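Local coordinates for hydroquinone dioxygenase large subunit (Pseudomonas sp., PDB 4ZXA), which probably provides the metal- and substrate-binding subunit of a two-subunit, Fe2+-dependent dioxygenase that cleaves the aromatic ring of hydroquinone, at residues 70-78 / 122-132; 39-48 / 59-67. All coordinates share one frame; numbering follows the deposited sequence.

Contact 1 of 2, residues 70-78 / 122-132; sequences MMRDVAWGF and TPLIMATFKAI. With H8N (4-hydroxybenzonitrile), chain J.
Met70 lays its methyl group on the ring of Phe129: CE stands 3.4 Å from the ring centroid, 3° off the normal, a CH-pi contact, while SD lies over the same face as a Met-aromatic partner. The chain reaches there because CG is anti to the backbone N (chi1 175°) and the bend comes at chi3, which turns CE onto the ring face; SD also rests on Ile132 CG2. Ile125 CG1 lies over the opposite face of Phe129, toward the rim. At the ring's edge are Val74 CG2 and Asp73 OD2, the latter hydrogen-bonded to Thr91. Phe78 brings its CE1 to 3.7 Å from Phe129 CE2, the ring planes inclined at 52°. Met126, bent at both chi2 and chi3, brings CE to 3.5 Å from Phe78 CE2 and 3.6 Å from Val74 O. With an alanine in place of Phe129, the Met70 methyl is likely to lose its aromatic platform, and a gap would probably open between Val74, Phe78 and Ile125. Gly77, with positive phi, ends the first helix in a Schellman motif, past Trp76, whose ring CZ2 is 3.8 Å from CAE of 4-hydroxybenzonitrile. The two helical segments run obliquely in broadly opposing directions, their axes 9.9 Å apart at closest approach; strand 32-34 packs against Ile125 and Ile132, and strand 251-257 meets Trp76 beside the ligand pocket.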
loop_
_atom_site.group_PDB
_atom_site.type_symbol
_atom_site.label_atom_id
_atom_site.label_comp_id
_atom_site.label_asym_id
_atom_site.label_seq_id
_atom_site.Cartn_x
_atom_site.Cartn_y
_atom_site.Cartn_z
ATOM N N MET E 70 -8.548 -10.872 1.320
ATOM C CA MET E 70 -9.010 -12.252 1.446
ATOM C C MET E 70 -10.455 -12.253 1.876
ATOM O O MET E 70 -11.239 -13.124 1.476
ATOM C CB MET E 70 -8.170 -13.058 2.450
ATOM C CG MET E 70 -8.713 -14.471 2.680
ATOM S SD MET E 70 -7.555 -15.566 3.527
ATOM C CE MET E 70 -6.310 -15.757 2.233
ATOM N N MET E 71 -10.805 -11.258 2.686
ATOM C CA MET E 71 -12.192 -11.092 3.112
ATOM C C MET E 71 -13.093 -10.918 1.908
ATOM O O MET E 71 -14.179 -11.478 1.881
ATOM C CB MET E 71 -12.357 -9.893 4.030
ATOM C CG MET E 71 -13.781 -9.697 4.487
ATOM S SD MET E 71 -14.260 -10.829 5.790
ATOM C CE MET E 71 -15.481 -11.860 4.968
ATOM N N ARG E 72 -12.652 -10.146 0.912
ATOM C CA ARG E 72 -13.474 -9.972 -0.279
ATOM C C ARG E 72 -13.536 -11.286 -1.044
ATOM O O ARG E 72 -14.617 -11.715 -1.448
ATOM C CB ARG E 72 -12.989 -8.816 -1.184
ATOM C CG ARG E 72 -13.062 -7.401 -0.544
ATOM C CD ARG E 72 -14.374 -7.206 0.183
ATOM N NE ARG E 72 -14.551 -5.891 0.795
ATOM C CZ ARG E 72 -13.908 -5.474 1.886
ATOM N NH1 ARG E 72 -12.991 -6.243 2.468
ATOM N NH2 ARG E 72 -14.165 -4.275 2.385
ATOM N N ASP E 73 -12.384 -11.936 -1.216
ATOM C CA ASP E 73 -12.336 -13.170 -2.002
ATOM C C ASP E 73 -13.272 -14.227 -1.426
ATOM O O ASP E 73 -13.906 -14.979 -2.167
ATOM C CB ASP E 73 -10.916 -13.735 -2.098
ATOM C CG ASP E 73 -10.580 -14.248 -3.493
ATOM O OD1 ASP E 73 -11.457 -14.230 -4.395
ATOM O OD2 ASP E 73 -9.422 -14.672 -3.692
ATOM N N VAL E 74 -13.361 -14.271 -0.101
ATOM C CA VAL E 74 -14.190 -15.267 0.560
ATOM C C VAL E 74 -15.658 -14.905 0.451
ATOM O O VAL E 74 -16.495 -15.772 0.193
ATOM C CB VAL E 74 -13.820 -15.443 2.040
ATOM C CG1 VAL E 74 -15.004 -15.994 2.817
ATOM C CG2 VAL E 74 -12.618 -16.346 2.165
ATOM N N ALA E 75 -15.958 -13.622 0.638
ATOM C CA ALA E 75 -17.333 -13.155 0.637
ATOM C C ALA E 75 -17.919 -13.246 -0.766
ATOM O O ALA E 75 -19.124 -13.444 -0.925
ATOM C CB ALA E 75 -17.421 -11.725 1.163
ATOM N N TRP E 76 -17.065 -13.088 -1.775
ATOM C CA TRP E 76 -17.510 -13.067 -3.170
ATOM C C TRP E 76 -17.481 -14.453 -3.804
ATOM O O TRP E 76 -17.835 -14.615 -4.962
ATOM C CB TRP E 76 -16.637 -12.125 -4.012
ATOM C CG TRP E 76 -16.615 -10.708 -3.544
ATOM C CD1 TRP E 76 -17.455 -10.131 -2.638
ATOM C CD2 TRP E 76 -15.685 -9.691 -3.940
ATOM N NE1 TRP E 76 -17.110 -8.815 -2.453
ATOM C CE2 TRP E 76 -16.025 -8.520 -3.234
ATOM C CE3 TRP E 76 -14.597 -9.656 -4.813
ATOM C CZ2 TRP E 76 -15.330 -7.328 -3.393
ATOM C CZ3 TRP E 76 -13.902 -8.483 -4.963
ATOM C CH2 TRP E 76 -14.267 -7.330 -4.255
ATOM N N GLY E 77 -17.030 -15.455 -3.059
ATOM C CA GLY E 77 -16.918 -16.792 -3.615
ATOM C C GLY E 77 -15.920 -16.818 -4.750
ATOM O O GLY E 77 -16.075 -17.562 -5.722
ATOM N N PHE E 78 -14.885 -15.991 -4.616
ATOM C CA PHE E 78 -13.813 -15.879 -5.607
ATOM C C PHE E 78 -14.218 -15.130 -6.869
ATOM O O PHE E 78 -13.460 -15.066 -7.833
ATOM C CB PHE E 78 -13.168 -17.243 -5.887
ATOM C CG PHE E 78 -12.561 -17.862 -4.661
ATOM C CD1 PHE E 78 -11.337 -17.402 -4.174
ATOM C CD2 PHE E 78 -13.226 -18.858 -3.962
ATOM C CE1 PHE E 78 -10.764 -17.946 -3.019
ATOM C CE2 PHE E 78 -12.671 -19.408 -2.815
ATOM C CZ PHE E 78 -11.434 -18.951 -2.336
ATOM N N THR E 122 -12.792 -25.691 -5.209
ATOM C CA THR E 122 -13.267 -24.521 -4.485
ATOM C C THR E 122 -13.471 -24.724 -2.973
ATOM O O THR E 122 -13.015 -23.913 -2.166
ATOM C CB THR E 122 -14.526 -23.960 -5.133
ATOM O OG1 THR E 122 -14.219 -23.599 -6.483
ATOM C CG2 THR E 122 -15.017 -22.736 -4.384
ATOM N N PRO E 123 -14.138 -25.812 -2.578
ATOM C CA PRO E 123 -14.425 -25.937 -1.142
ATOM C C PRO E 123 -13.179 -26.026 -0.260
ATOM O O PRO E 123 -13.222 -25.548 0.878
ATOM C CB PRO E 123 -15.250 -27.232 -1.049
ATOM C CG PRO E 123 -15.780 -27.449 -2.426
ATOM C CD PRO E 123 -14.737 -26.903 -3.365
ATOM N N LEU E 124 -12.097 -26.616 -0.765
ATOM C CA LEU E 124 -10.859 -26.722 0.010
ATOM C C LEU E 124 -10.196 -25.350 0.234
ATOM O O LEU E 124 -9.915 -24.958 1.378
ATOM C CB LEU E 124 -9.879 -27.703 -0.650
ATOM C CG LEU E 124 -8.492 -27.797 -0.005
ATOM C CD1 LEU E 124 -8.594 -28.208 1.463
ATOM C CD2 LEU E 124 -7.571 -28.738 -0.777
ATOM N N ILE E 125 -9.954 -24.616 -0.849
ATOM C CA ILE E 125 -9.352 -23.293 -0.734
ATOM C C ILE E 125 -10.257 -22.350 0.050
ATOM O O ILE E 125 -9.768 -21.497 0.802
ATOM C CB ILE E 125 -9.011 -22.674 -2.103
ATOM C CG1 ILE E 125 -8.384 -21.290 -1.909
ATOM C CG2 ILE E 125 -10.244 -22.590 -2.979
ATOM C CD1 ILE E 125 -7.560 -20.834 -3.073
ATOM N N MET E 126 -11.569 -22.509 -0.115
ATOM C CA MET E 126 -12.520 -21.684 0.631
ATOM C C MET E 126 -12.447 -21.976 2.126
ATOM O O MET E 126 -12.503 -21.066 2.945
ATOM C CB MET E 126 -13.959 -21.867 0.111
ATOM C CG MET E 126 -15.020 -21.233 0.978
ATOM S SD MET E 126 -14.966 -19.419 0.973
ATOM C CE MET E 126 -15.492 -19.112 -0.720
ATOM N N ALA E 127 -12.316 -23.249 2.475
ATOM C CA ALA E 127 -12.237 -23.653 3.875
ATOM C C ALA E 127 -10.948 -23.130 4.489
ATOM O O ALA E 127 -10.948 -22.576 5.593
ATOM C CB ALA E 127 -12.316 -25.165 3.999
ATOM N N THR E 128 -9.851 -23.301 3.760
ATOM C CA THR E 128 -8.573 -22.760 4.193
ATOM C C THR E 128 -8.657 -21.251 4.397
ATOM O O THR E 128 -8.224 -20.737 5.431
ATOM C CB THR E 128 -7.454 -23.075 3.186
ATOM O OG1 THR E 128 -7.449 -24.478 2.906
ATOM C CG2 THR E 128 -6.099 -22.651 3.738
ATOM N N PHE E 129 -9.220 -20.540 3.422
ATOM C CA PHE E 129 -9.333 -19.080 3.537
ATOM C C PHE E 129 -10.183 -18.622 4.731
ATOM O O PHE E 129 -9.802 -17.703 5.454
ATOM C CB PHE E 129 -9.846 -18.449 2.233
ATOM C CG PHE E 129 -8.780 -18.231 1.196
ATOM C CD1 PHE E 129 -7.581 -18.941 1.241
ATOM C CD2 PHE E 129 -8.966 -17.302 0.183
ATOM C CE1 PHE E 129 -6.594 -18.735 0.284
ATOM C CE2 PHE E 129 -7.993 -17.083 -0.780
ATOM C CZ PHE E 129 -6.806 -17.803 -0.737
ATOM N N LYS E 130 -11.334 -19.253 4.940
ATOM C CA LYS E 130 -12.179 -18.885 6.080
ATOM C C LYS E 130 -11.417 -19.104 7.367
ATOM O O LYS E 130 -11.527 -18.324 8.306
ATOM C CB LYS E 130 -13.466 -19.704 6.089
ATOM C CG LYS E 130 -14.425 -19.353 4.952
ATOM C CD LYS E 130 -15.827 -19.867 5.222
ATOM C CE LYS E 130 -16.792 -19.387 4.154
ATOM N NZ LYS E 130 -18.226 -19.561 4.541
ATOM N N ALA E 131 -10.623 -20.173 7.394
ATOM C CA ALA E 131 -9.855 -20.521 8.576
ATOM C C ALA E 131 -8.748 -19.498 8.816
ATOM O O ALA E 131 -8.420 -19.177 9.972
ATOM C CB ALA E 131 -9.274 -21.940 8.447
ATOM N N ILE E 132 -8.176 -18.979 7.732
ATOM C CA ILE E 132 -7.152 -17.946 7.854
ATOM C C ILE E 132 -7.742 -16.642 8.418
ATOM O O ILE E 132 -7.201 -16.072 9.369
ATOM C CB ILE E 132 -6.405 -17.706 6.521
ATOM C CG1 ILE E 132 -5.571 -18.936 6.148
ATOM C CG2 ILE E 132 -5.499 -16.476 6.620
ATOM C CD1 ILE E 132 -5.069 -18.921 4.735
HETATM N NAA H8N J . -14.786 -5.379 -10.180
HETATM C CAC H8N J . -15.292 -4.995 -9.229
HETATM C CAI H8N J . -15.967 -4.459 -8.011
HETATM C CAF H8N J . -16.457 -3.159 -8.047
HETATM C CAD H8N J . -17.089 -2.622 -6.930
HETATM C CAH H8N J . -17.210 -3.417 -5.802
HETATM O OAB H8N J . -17.818 -2.895 -4.692
HETATM C CAE H8N J . -16.719 -4.718 -5.762
HETATM C CAG H8N J . -16.094 -5.246 -6.881
#

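Contact 2 of 2, residues 39-48 / 59-67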
loop_
_atom_site.group_PDB
_atom_site.type_symbol
_atom_site.label_atom_id
_atom_site.label_comp_id
_atom_site.label_asym_id
_atom_site.label_seq_id
_atom_site.Cartn_x
_atom_site.Cartn_y
_atom_site.Cartn_z
ATOM N N LEU E 39 1.120 -20.252 4.063
ATOM C CA LEU E 39 0.635 -18.963 4.518
ATOM C C LEU E 39 0.834 -18.760 6.031
ATOM O O LEU E 39 0.290 -19.518 6.846
ATOM C CB LEU E 39 -0.842 -18.810 4.145
ATOM C CG LEU E 39 -1.083 -18.979 2.646
ATOM C CD1 LEU E 39 -1.457 -20.408 2.311
ATOM C CD2 LEU E 39 -2.167 -18.008 2.181
ATOM N N SER E 40 1.607 -17.735 6.397
ATOM C CA SER E 40 1.780 -17.380 7.802
ATOM C C SER E 40 1.698 -15.876 7.965
ATOM O O SER E 40 1.838 -15.141 6.993
ATOM C CB SER E 40 3.135 -17.853 8.309
ATOM O OG SER E 40 4.168 -17.076 7.736
ATOM N N ARG E 41 1.496 -15.418 9.193
ATOM C CA ARG E 41 1.480 -13.993 9.474
ATOM C C ARG E 41 2.209 -13.689 10.772
ATOM O O ARG E 41 2.260 -14.516 11.673
ATOM C CB ARG E 41 0.044 -13.471 9.539
ATOM C CG ARG E 41 -0.612 -13.618 10.894
ATOM C CD ARG E 41 -1.625 -12.520 11.144
ATOM N NE ARG E 41 -0.992 -11.269 11.544
ATOM C CZ ARG E 41 -1.653 -10.173 11.894
ATOM N NH1 ARG E 41 -2.974 -10.163 11.896
ATOM N NH2 ARG E 41 -0.990 -9.083 12.243
ATOM N N ASP E 42 2.776 -12.494 10.858
ATOM C CA ASP E 42 3.387 -12.035 12.092
ATOM C C ASP E 42 2.690 -10.769 12.568
ATOM O O ASP E 42 1.511 -10.569 12.303
ATOM C CB ASP E 42 4.890 -11.804 11.919
ATOM C CG ASP E 42 5.207 -10.843 10.805
ATOM O OD1 ASP E 42 4.329 -10.042 10.446
ATOM O OD2 ASP E 42 6.338 -10.888 10.289
ATOM N N GLU E 43 3.418 -9.918 13.273
ATOM C CA GLU E 43 2.832 -8.720 13.854
ATOM C C GLU E 43 2.464 -7.668 12.808
ATOM O O GLU E 43 1.605 -6.827 13.045
ATOM C CB GLU E 43 3.770 -8.128 14.905
ATOM C CG GLU E 43 3.930 -8.988 16.149
ATOM C CD GLU E 43 5.043 -10.010 16.024
ATOM O OE1 GLU E 43 5.577 -10.180 14.914
ATOM O OE2 GLU E 43 5.382 -10.647 17.038
ATOM N N TYR E 44 3.115 -7.720 11.653
ATOM C CA TYR E 44 2.867 -6.736 10.599
ATOM C C TYR E 44 2.476 -7.321 9.234
ATOM O O TYR E 44 1.755 -6.676 8.472
ATOM C CB TYR E 44 4.098 -5.847 10.400
ATOM C CG TYR E 44 4.214 -4.677 11.352
ATOM C CD1 TYR E 44 5.293 -4.566 12.222
ATOM C CD2 TYR E 44 3.253 -3.682 11.376
ATOM C CE1 TYR E 44 5.410 -3.498 13.076
ATOM C CE2 TYR E 44 3.362 -2.606 12.232
ATOM C CZ TYR E 44 4.441 -2.516 13.084
ATOM O OH TYR E 44 4.550 -1.442 13.947
ATOM N N PHE E 45 2.959 -8.518 8.906
ATOM C CA PHE E 45 2.796 -9.027 7.548
ATOM C C PHE E 45 2.189 -10.416 7.431
ATOM O O PHE E 45 2.493 -11.321 8.208
ATOM C CB PHE E 45 4.133 -9.027 6.808
ATOM C CG PHE E 45 4.946 -7.783 7.016
ATOM C CD1 PHE E 45 4.573 -6.585 6.424
ATOM C CD2 PHE E 45 6.094 -7.811 7.796
ATOM C CE1 PHE E 45 5.315 -5.428 6.614
ATOM C CE2 PHE E 45 6.851 -6.657 7.986
ATOM C CZ PHE E 45 6.461 -5.463 7.398
ATOM N N ALA E 46 1.333 -10.580 6.429
ATOM C CA ALA E 46 1.053 -11.900 5.895
ATOM C C ALA E 46 2.243 -12.289 5.027
ATOM O O ALA E 46 2.834 -11.447 4.340
ATOM C CB ALA E 46 -0.224 -11.889 5.069
ATOM N N ARG E 47 2.600 -13.563 5.059
ATOM C CA ARG E 47 3.720 -14.036 4.279
ATOM C C ARG E 47 3.343 -15.285 3.515
ATOM O O ARG E 47 2.812 -16.227 4.089
ATOM C CB ARG E 47 4.899 -14.322 5.191
ATOM C CG ARG E 47 6.069 -14.971 4.466
ATOM C CD ARG E 47 7.146 -15.331 5.444
ATOM N NE ARG E 47 8.316 -15.864 4.779
ATOM C CZ ARG E 47 9.160 -16.714 5.351
ATOM N NH1 ARG E 47 8.935 -17.119 6.596
ATOM N NH2 ARG E 47 10.215 -17.164 4.679
ATOM N N ILE E 48 3.632 -15.292 2.218
ATOM C CA ILE E 48 3.293 -16.413 1.357
ATOM C C ILE E 48 4.562 -16.994 0.801
ATOM O O ILE E 48 5.370 -16.263 0.251
ATOM C CB ILE E 48 2.429 -15.964 0.157
ATOM C CG1 ILE E 48 1.220 -15.171 0.645
ATOM C CG2 ILE E 48 1.979 -17.172 -0.680
ATOM C CD1 ILE E 48 0.352 -15.992 1.553
ATOM N N HIS E 59 6.985 -13.720 -0.126
ATOM C CA HIS E 59 6.437 -12.407 -0.384
ATOM C C HIS E 59 5.628 -11.887 0.812
ATOM O O HIS E 59 4.828 -12.611 1.408
ATOM C CB HIS E 59 5.604 -12.438 -1.661
ATOM C CG HIS E 59 4.972 -11.128 -1.992
ATOM N ND1 HIS E 59 5.690 -10.061 -2.481
ATOM C CD2 HIS E 59 3.687 -10.709 -1.899
ATOM C CE1 HIS E 59 4.879 -9.043 -2.685
ATOM N NE2 HIS E 59 3.657 -9.409 -2.344
ATOM N N LEU E 60 5.859 -10.633 1.172
ATOM C CA LEU E 60 5.168 -10.044 2.304
ATOM C C LEU E 60 4.047 -9.123 1.841
ATOM O O LEU E 60 4.190 -8.383 0.866
ATOM C CB LEU E 60 6.140 -9.256 3.186
ATOM C CG LEU E 60 6.916 -9.916 4.330
ATOM C CD1 LEU E 60 6.720 -11.430 4.392
ATOM C CD2 LEU E 60 8.389 -9.548 4.230
ATOM N N ILE E 61 2.929 -9.182 2.554
ATOM C CA ILE E 61 1.850 -8.234 2.381
ATOM C C ILE E 61 1.398 -7.765 3.764
ATOM O O ILE E 61 1.126 -8.588 4.636
ATOM C CB ILE E 61 0.669 -8.870 1.629
ATOM C CG1 ILE E 61 1.141 -9.440 0.291
ATOM C CG2 ILE E 61 -0.443 -7.868 1.434
ATOM C CD1 ILE E 61 0.088 -10.271 -0.418
ATOM N N PRO E 62 1.333 -6.443 3.973
ATOM C CA PRO E 62 0.841 -5.866 5.238
ATOM C C PRO E 62 -0.485 -6.521 5.638
ATOM O O PRO E 62 -1.362 -6.671 4.787
ATOM C CB PRO E 62 0.599 -4.398 4.886
ATOM C CG PRO E 62 1.551 -4.133 3.738
ATOM C CD PRO E 62 1.598 -5.417 2.949
ATOM N N ALA E 63 -0.620 -6.884 6.912
ATOM C CA ALA E 63 -1.699 -7.747 7.380
ATOM C C ALA E 63 -3.082 -7.168 7.154
ATOM O O ALA E 63 -4.030 -7.911 6.875
ATOM C CB ALA E 63 -1.504 -8.087 8.860
ATOM N N ASP E 64 -3.221 -5.854 7.294
ATOM C CA ASP E 64 -4.525 -5.260 7.036
ATOM C C ASP E 64 -4.888 -5.360 5.550
ATOM O O ASP E 64 -5.984 -5.785 5.214
ATOM C CB ASP E 64 -4.646 -3.826 7.570
ATOM C CG ASP E 64 -3.590 -2.889 7.008
ATOM O OD1 ASP E 64 -2.604 -3.372 6.404
ATOM O OD2 ASP E 64 -3.748 -1.653 7.190
ATOM N N ILE E 65 -3.960 -5.004 4.667
ATOM C CA ILE E 65 -4.181 -5.136 3.228
ATOM C C ILE E 65 -4.558 -6.574 2.867
ATOM O O ILE E 65 -5.554 -6.811 2.160
ATOM C CB ILE E 65 -2.954 -4.627 2.425
ATOM C CG1 ILE E 65 -2.783 -3.123 2.671
ATOM C CG2 ILE E 65 -3.089 -4.908 0.950
ATOM C CD1 ILE E 65 -1.616 -2.517 1.946
ATOM N N PHE E 66 -3.788 -7.525 3.397
ATOM C CA PHE E 66 -4.031 -8.941 3.147
ATOM C C PHE E 66 -5.411 -9.389 3.589
ATOM O O PHE E 66 -6.117 -10.057 2.833
ATOM C CB PHE E 66 -2.995 -9.815 3.846
ATOM C CG PHE E 66 -3.090 -11.262 3.479
ATOM C CD1 PHE E 66 -3.858 -12.136 4.232
ATOM C CD2 PHE E 66 -2.412 -11.752 2.373
ATOM C CE1 PHE E 66 -3.950 -13.490 3.891
ATOM C CE2 PHE E 66 -2.492 -13.108 2.022
ATOM C CZ PHE E 66 -3.258 -13.974 2.785
ATOM N N LEU E 67 -5.787 -9.041 4.817
ATOM C CA LEU E 67 -7.085 -9.451 5.353
ATOM C C LEU E 67 -8.268 -8.844 4.603
ATOM O O LEU E 67 -9.241 -9.549 4.335
ATOM C CB LEU E 67 -7.200 -9.154 6.849
ATOM C CG LEU E 67 -6.249 -10.012 7.681
ATOM C CD1 LEU E 67 -6.130 -9.447 9.076
ATOM C CD2 LEU E 67 -6.721 -11.474 7.692
#
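The beta hairpin of strands 45-52 and 55-62, with the helix that follows directly from its second strand, forms this contact. Ala46 and Ile61 are a hydrogen-bonded antiparallel pair: Ala46 N gives to Ile61 O at 2.7 Å, and Ile61 N returns a nearly straight bond to Ala46 O. Ile48 N bonds His59 O likewise, with a weak return bond. Beyond Pro62, the N-cap, Ala63 N donates to Tyr44 O at 2.8 Å, carrying the backbone pairing into the first turn of the helix. Ala46 CB sits over one face of the Phe66 ring, toward its rim and 3.3 Å from CG, a CH-pi contact; Phe66 CG, anti to its own backbone N (chi1 -172°), swings the ring to the sheet face that carries Ala46 and Ile48, where Ile48 CD1 approaches obliquely and Leu39 CD2 at the edge. On the face of Arg47 and Leu60, Leu60 CD1 lies 3.5 Å from Arg47 CB, and Leu60 CG touches Phe45 CB. Ala63 CB lies over one face of the Arg41 guanidinium, toward its rim, 3.6 Å from NH2, while Arg41 NE and NH2 together grip Asp42 O side-on, in the guanidinium plane. Asp42 OD1 takes the backbone N-H of Tyr44, an Asx turn, and that of Phe45, holding the loop between strands 37-41 and 45-52. Tyr44 OH bonds Glu249 of the second subunit, another copy of this protein. The arrangement is an antiparallel beta meander whose last strand passes straight into a helix packed on the sheet.

Contact 2 closes before contact 1 opens, so the two follow each other along the chain, and all four segments belong to the N-terminal part of the large subunit. Their centres lie about 16 Å apart. Helix 63-75 joins them: its first turn packs on the sheet that includes strands 37-41 and 45-52, its last turns on helix 122-136. Helix 122-136 also reaches contact 2, where Ile132 CD1 comes to 4.0 Å from Leu39 CD2. Sheet and helices thus pack together between the interface with the second subunit, at Tyr44, and the aromatic ligand pocket, at Trp76.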